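Local coordinates for protein taurocyamine kinase (Schistosoma mansoni, PDB 4WOD) that reversibly transfers a phosphate group between ATP and the guanidino compound taurocyamine, as a duplicated two-repeat member of the ATP:guanido phosphotransferase family, at residues N214-I219 with I228-G233; T120-G125 with A238-L243. The protein carries 4 engineered substitutions. One frame throughout, in Å; residues are numbered along the deposited sequence.

Contact 1 of 2, residues N214-I219 with I228-G233; sequences NFLVWI and ISMQKG
L216 and I228 stand side by side on one face of a β hairpin, both pointing the same way, with CD2 of L216 4.1 Å from CD1 of I228; their apolar branches suit a buried pair. They form an antiparallel hydrogen-bonded pair: L216 N donates to I228 O at 2.8 Å and I228 N returns a bond to L216 O at 2.9 Å. M230 reaches the same leucine obliquely. Its chain bends at chi2 (-76°), which brings the methyl CE to 3.7 Å from L216 CB, while SD lies against the carbonyl group of N214. A long, flexible thioether suits this place because it can reach across to the neighbouring strand and bend there. At the open end of the hairpin, away from its turn, M230 N bonds to N214 O at 3.1 Å. A water accepts from N214 ND2 and donates to Q231 OE1; N214 OD1 is taken by N210. F215 and S229, a non-hydrogen-bonded pair, face the other side of the sheet. There F215 packs on A246 of helix 236-251, and the small S229 fits under that helix beside L243, its OG hydrogen-bonded to V239 O. Strand 206-210 flanks 215-219, and strand 117-126 flanks 225-232.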
loop_
_atom_site.group_PDB
_atom_site.type_symbol
_atom_site.label_atom_id
_atom_site.label_comp_id
_atom_site.label_asym_id
_atom_site.label_seq_id
_atom_site.Cartn_x
_atom_site.Cartn_y
_atom_site.Cartn_z
ATOM N N ASN A 214 -19.603 24.082 18.777
ATOM C CA ASN A 214 -19.278 22.665 18.656
ATOM C C ASN A 214 -20.292 21.924 17.762
ATOM O O ASN A 214 -20.315 20.691 17.724
ATOM C CB ASN A 214 -19.208 22.016 20.046
ATOM C CG ASN A 214 -20.515 22.124 20.805
ATOM O OD1 ASN A 214 -21.553 22.441 20.222
ATOM N ND2 ASN A 214 -20.477 21.838 22.106
ATOM N N PHE A 215 -21.123 22.699 17.066
ATOM C CA PHE A 215 -22.179 22.201 16.180
ATOM C C PHE A 215 -22.266 23.139 14.997
ATOM O O PHE A 215 -22.419 24.343 15.160
ATOM C CB PHE A 215 -23.524 22.118 16.899
ATOM C CG PHE A 215 -24.662 21.615 16.030
ATOM C CD1 PHE A 215 -24.814 20.254 15.784
ATOM C CD2 PHE A 215 -25.593 22.499 15.490
ATOM C CE1 PHE A 215 -25.864 19.782 14.991
ATOM C CE2 PHE A 215 -26.645 22.040 14.697
ATOM C CZ PHE A 215 -26.782 20.677 14.452
ATOM N N LEU A 216 -22.159 22.590 13.795
ATOM C CA LEU A 216 -22.004 23.413 12.598
ATOM C C LEU A 216 -22.814 22.814 11.451
ATOM O O LEU A 216 -22.787 21.579 11.252
ATOM C CB LEU A 216 -20.522 23.506 12.228
ATOM C CG LEU A 216 -20.151 24.053 10.849
ATOM C CD1 LEU A 216 -20.314 25.570 10.790
ATOM C CD2 LEU A 216 -18.736 23.650 10.452
ATOM N N VAL A 217 -23.558 23.646 10.719
ATOM C CA VAL A 217 -24.353 23.121 9.594
ATOM C C VAL A 217 -24.117 23.864 8.287
ATOM O O VAL A 217 -24.210 25.088 8.248
ATOM C CB VAL A 217 -25.874 23.156 9.887
ATOM C CG1 VAL A 217 -26.631 22.575 8.706
ATOM C CG2 VAL A 217 -26.211 22.362 11.149
ATOM N N TRP A 218 -23.821 23.115 7.222
ATOM C CA TRP A 218 -23.676 23.678 5.881
ATOM C C TRP A 218 -24.941 23.419 5.070
ATOM O O TRP A 218 -25.397 22.264 4.944
ATOM C CB TRP A 218 -22.460 23.074 5.170
ATOM C CG TRP A 218 -21.145 23.563 5.697
ATOM C CD1 TRP A 218 -20.947 24.517 6.656
ATOM C CD2 TRP A 218 -19.833 23.128 5.288
ATOM N NE1 TRP A 218 -19.603 24.705 6.864
ATOM C CE2 TRP A 218 -18.899 23.867 6.043
ATOM C CE3 TRP A 218 -19.367 22.189 4.361
ATOM C CZ2 TRP A 218 -17.516 23.694 5.897
ATOM C CZ3 TRP A 218 -17.992 22.021 4.213
ATOM C CH2 TRP A 218 -17.085 22.772 4.979
ATOM N N ILE A 219 -25.511 24.489 4.525
ATOM C CA ILE A 219 -26.695 24.384 3.694
ATOM C C ILE A 219 -26.334 24.591 2.227
ATOM O O ILE A 219 -25.823 25.649 1.854
ATOM C CB ILE A 219 -27.766 25.407 4.109
ATOM C CG1 ILE A 219 -28.119 25.227 5.592
ATOM C CG2 ILE A 219 -29.009 25.272 3.221
ATOM C CD1 ILE A 219 -29.314 26.038 6.021
ATOM N N ILE A 228 -22.152 18.701 11.226
ATOM C CA ILE A 228 -20.842 18.440 11.806
ATOM C C ILE A 228 -20.822 18.813 13.287
ATOM O O ILE A 228 -21.150 19.949 13.644
ATOM C CB ILE A 228 -19.760 19.241 11.073
ATOM C CG1 ILE A 228 -19.856 18.979 9.560
ATOM C CG2 ILE A 228 -18.371 18.943 11.640
ATOM C CD1 ILE A 228 -19.197 20.019 8.712
ATOM N N SER A 229 -20.495 17.833 14.132
ATOM C CA SER A 229 -20.215 18.047 15.557
ATOM C C SER A 229 -18.698 17.945 15.775
ATOM O O SER A 229 -18.057 17.083 15.201
ATOM C CB SER A 229 -20.976 17.024 16.403
ATOM O OG SER A 229 -20.735 17.208 17.791
ATOM N N MET A 230 -18.124 18.793 16.609
ATOM C CA MET A 230 -16.705 18.812 16.785
ATOM C C MET A 230 -16.254 19.475 18.082
ATOM O O MET A 230 -16.927 20.266 18.604
ATOM C CB MET A 230 -16.059 19.512 15.632
ATOM C CG MET A 230 -16.289 20.987 15.582
ATOM S SD MET A 230 -17.895 21.459 15.012
ATOM C CE MET A 230 -17.653 23.132 14.462
ATOM N N GLN A 231 -15.101 19.091 18.555
ATOM C CA GLN A 231 -14.488 19.727 19.731
ATOM C C GLN A 231 -13.032 19.311 19.874
ATOM O O GLN A 231 -12.595 18.286 19.339
ATOM C CB GLN A 231 -15.255 19.386 21.017
ATOM C CG GLN A 231 -15.217 17.917 21.374
ATOM C CD GLN A 231 -16.278 17.531 22.393
ATOM O OE1 GLN A 231 -17.420 17.987 22.323
ATOM N NE2 GLN A 231 -15.898 16.688 23.353
ATOM N N LYS A 232 -12.279 20.119 20.607
ATOM C CA LYS A 232 -10.908 19.764 20.927
ATOM C C LYS A 232 -10.928 18.531 21.819
ATOM O O LYS A 232 -11.901 18.305 22.547
ATOM C CB LYS A 232 -10.200 20.938 21.602
ATOM C CG LYS A 232 -9.605 21.932 20.608
ATOM C CD LYS A 232 -9.224 23.243 21.291
ATOM C CE LYS A 232 -9.086 24.386 20.291
ATOM N NZ LYS A 232 -7.927 24.194 19.377
ATOM N N GLY A 233 -9.884 17.712 21.734
ATOM C CA GLY A 233 -9.770 16.532 22.572
ATOM C C GLY A 233 -10.360 15.280 21.954
ATOM O O GLY A 233 -10.641 15.235 20.744
HETATM O O HOH W 1 -17.962 20.854 23.368
#

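Contact 2 of 2, residues T120-G125 with A238-L243; sequences TRVRLG and AVYKRL
V122 meets V239 and L243 with its two methyl branches, and its β-branched side chain suits both the strand and close packing against the helix. From its backbone the side chain points at helix 238-243, where CB already lies 3.8 Å from L243 CD2. With CG1 anti to the backbone N (chi1 -171°), that branch runs to the same L243 CD2, a tight 3.4 Å away, and also approaches the edge of the Y240 ring, near its plane. The other branch, CG2, turns to V239 and meets its CG1 at 3.7 Å. V239 CG1 also rests 3.6 Å from V122 N, so this methyl lies over the strand's backbone as well. One turn farther along, L243 slides past L124 in the opposite direction; its forked end lets CD1 meet L124 CG while CD2 touches both L124 and V122. T120 CG2 touches V239 CG2 at 4.2 Å, while its hydroxyl is hydrogen-bonded to G233 O. No hydrogen bond links the segments; the axes of strand 120-125 and helix segment 238-243 are 25° apart and come within 7.9 Å. Residues 120-123 belong to a predicted ATP-binding segment: the helix packs on one face of the strand, while R121 and R123 leave from the other, R123 NH2 bonding to N271 of the arginine pocket. Strand 117-126 lies between strands 225-232 and 277-283, and L243 also packs on V227 of the former.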
loop_
_atom_site.group_PDB
_atom_site.type_symbol
_atom_site.label_atom_id
_atom_site.label_comp_id
_atom_site.label_asym_id
_atom_site.label_seq_id
_atom_site.Cartn_x
_atom_site.Cartn_y
_atom_site.Cartn_z
ATOM N N THR A 120 -11.765 15.846 17.721
ATOM C CA THR A 120 -12.641 14.760 17.349
ATOM C C THR A 120 -13.827 15.395 16.651
ATOM O O THR A 120 -14.304 16.459 17.055
ATOM C CB THR A 120 -13.107 13.950 18.583
ATOM O OG1 THR A 120 -11.976 13.388 19.250
ATOM C CG2 THR A 120 -14.084 12.832 18.193
ATOM N N ARG A 121 -14.300 14.749 15.600
ATOM C CA ARG A 121 -15.341 15.333 14.777
ATOM C C ARG A 121 -16.211 14.210 14.213
ATOM O O ARG A 121 -15.694 13.158 13.865
ATOM C CB ARG A 121 -14.679 16.184 13.674
ATOM C CG ARG A 121 -15.489 16.430 12.415
ATOM C CD ARG A 121 -14.702 17.334 11.440
ATOM N NE ARG A 121 -15.390 17.569 10.165
ATOM C CZ ARG A 121 -15.609 16.644 9.227
ATOM N NH1 ARG A 121 -15.178 15.399 9.393
ATOM N NH2 ARG A 121 -16.243 16.971 8.103
ATOM N N VAL A 122 -17.529 14.397 14.180
ATOM C CA VAL A 122 -18.402 13.468 13.457
ATOM C C VAL A 122 -19.313 14.247 12.484
ATOM O O VAL A 122 -19.910 15.276 12.829
ATOM C CB VAL A 122 -19.263 12.590 14.407
ATOM C CG1 VAL A 122 -19.988 11.508 13.620
ATOM C CG2 VAL A 122 -18.389 11.935 15.468
ATOM N N ARG A 123 -19.376 13.750 11.259
ATOM C CA ARG A 123 -20.081 14.412 10.175
ATOM C C ARG A 123 -21.119 13.485 9.559
ATOM O O ARG A 123 -20.873 12.286 9.416
ATOM C CB ARG A 123 -19.082 14.865 9.100
ATOM C CG ARG A 123 -19.716 15.443 7.833
ATOM C CD ARG A 123 -18.974 14.981 6.579
ATOM N NE ARG A 123 -19.487 13.700 6.090
ATOM C CZ ARG A 123 -18.809 12.875 5.300
ATOM N NH1 ARG A 123 -17.579 13.183 4.908
ATOM N NH2 ARG A 123 -19.362 11.729 4.910
ATOM N N LEU A 124 -22.280 14.038 9.215
ATOM C CA LEU A 124 -23.240 13.365 8.352
ATOM C C LEU A 124 -23.858 14.352 7.357
ATOM O O LEU A 124 -23.676 15.572 7.466
ATOM C CB LEU A 124 -24.344 12.675 9.160
ATOM C CG LEU A 124 -25.170 13.438 10.196
ATOM C CD1 LEU A 124 -26.212 14.381 9.581
ATOM C CD2 LEU A 124 -25.829 12.426 11.139
ATOM N N GLY A 125 -24.607 13.802 6.413
ATOM C CA GLY A 125 -25.257 14.583 5.373
ATOM C C GLY A 125 -26.669 14.062 5.147
ATOM O O GLY A 125 -26.974 12.916 5.503
ATOM N N ALA A 238 -19.533 12.480 23.533
ATOM C CA ALA A 238 -20.280 13.743 23.506
ATOM C C ALA A 238 -20.486 14.249 22.068
ATOM O O ALA A 238 -21.585 14.651 21.694
ATOM C CB ALA A 238 -19.553 14.792 24.336
ATOM N N VAL A 239 -19.425 14.211 21.266
ATOM C CA VAL A 239 -19.494 14.672 19.873
ATOM C C VAL A 239 -20.579 13.908 19.118
ATOM O O VAL A 239 -21.408 14.500 18.415
ATOM C CB VAL A 239 -18.142 14.494 19.147
ATOM C CG1 VAL A 239 -18.254 14.867 17.662
ATOM C CG2 VAL A 239 -17.077 15.312 19.826
ATOM N N TYR A 240 -20.567 12.590 19.285
ATOM C CA TYR A 240 -21.480 11.702 18.568
ATOM C C TYR A 240 -22.910 11.852 19.055
ATOM O O TYR A 240 -23.827 11.918 18.248
ATOM C CB TYR A 240 -21.027 10.255 18.712
ATOM C CG TYR A 240 -21.948 9.208 18.114
ATOM C CD1 TYR A 240 -21.949 8.942 16.752
ATOM C CD2 TYR A 240 -22.783 8.456 18.927
ATOM C CE1 TYR A 240 -22.764 7.963 16.207
ATOM C CE2 TYR A 240 -23.616 7.487 18.400
ATOM C CZ TYR A 240 -23.608 7.243 17.037
ATOM O OH TYR A 240 -24.430 6.267 16.523
ATOM N N LYS A 241 -23.090 11.898 20.373
ATOM C CA LYS A 241 -24.409 12.131 20.946
ATOM C C LYS A 241 -24.980 13.462 20.492
ATOM O O LYS A 241 -26.161 13.543 20.161
ATOM C CB LYS A 241 -24.359 12.097 22.475
ATOM C CG LYS A 241 -24.440 10.704 23.056
ATOM C CD LYS A 241 -24.430 10.728 24.589
ATOM C CE LYS A 241 -24.123 9.329 25.133
ATOM N NZ LYS A 241 -24.395 9.158 26.606
ATOM N N ARG A 242 -24.149 14.501 20.492
ATOM C CA ARG A 242 -24.593 15.836 20.091
ATOM C C ARG A 242 -25.079 15.813 18.645
ATOM O O ARG A 242 -26.123 16.375 18.320
ATOM C CB ARG A 242 -23.470 16.863 20.246
ATOM C CG ARG A 242 -23.861 18.287 19.915
ATOM C CD ARG A 242 -22.631 19.177 19.987
ATOM N NE ARG A 242 -21.861 18.767 21.142
ATOM C CZ ARG A 242 -20.550 18.580 21.165
ATOM N NH1 ARG A 242 -19.810 18.811 20.098
ATOM N NH2 ARG A 242 -19.981 18.175 22.287
ATOM N N LEU A 243 -24.318 15.136 17.790
ATOM C CA LEU A 243 -24.712 14.969 16.399
ATOM C C LEU A 243 -26.007 14.186 16.253
ATOM O O LEU A 243 -26.899 14.601 15.516
ATOM C CB LEU A 243 -23.627 14.265 15.603
ATOM C CG LEU A 243 -23.979 14.092 14.121
ATOM C CD1 LEU A 243 -24.081 15.436 13.422
ATOM C CD2 LEU A 243 -22.931 13.218 13.429
#

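In the fold
Contacts 1 and 2 have centres about 7 Å apart and both reach one antiparallel sheet, in which strands 225-232 and 117-126 are neighbours; helix 236-251 follows the first of these in the chain. R242 ties them together, its NH2 probably hydrogen-bonded to Q231 OE1 at 2.6 Å and its NH1 to N214 O. The sheet face away from the helix is consistent with one that fronts the active site: R121 and R123, predicted to bind ATP, extend from it. The side chain of R123 is about 6 Å from the bound arginine, that of I228 about 11 Å.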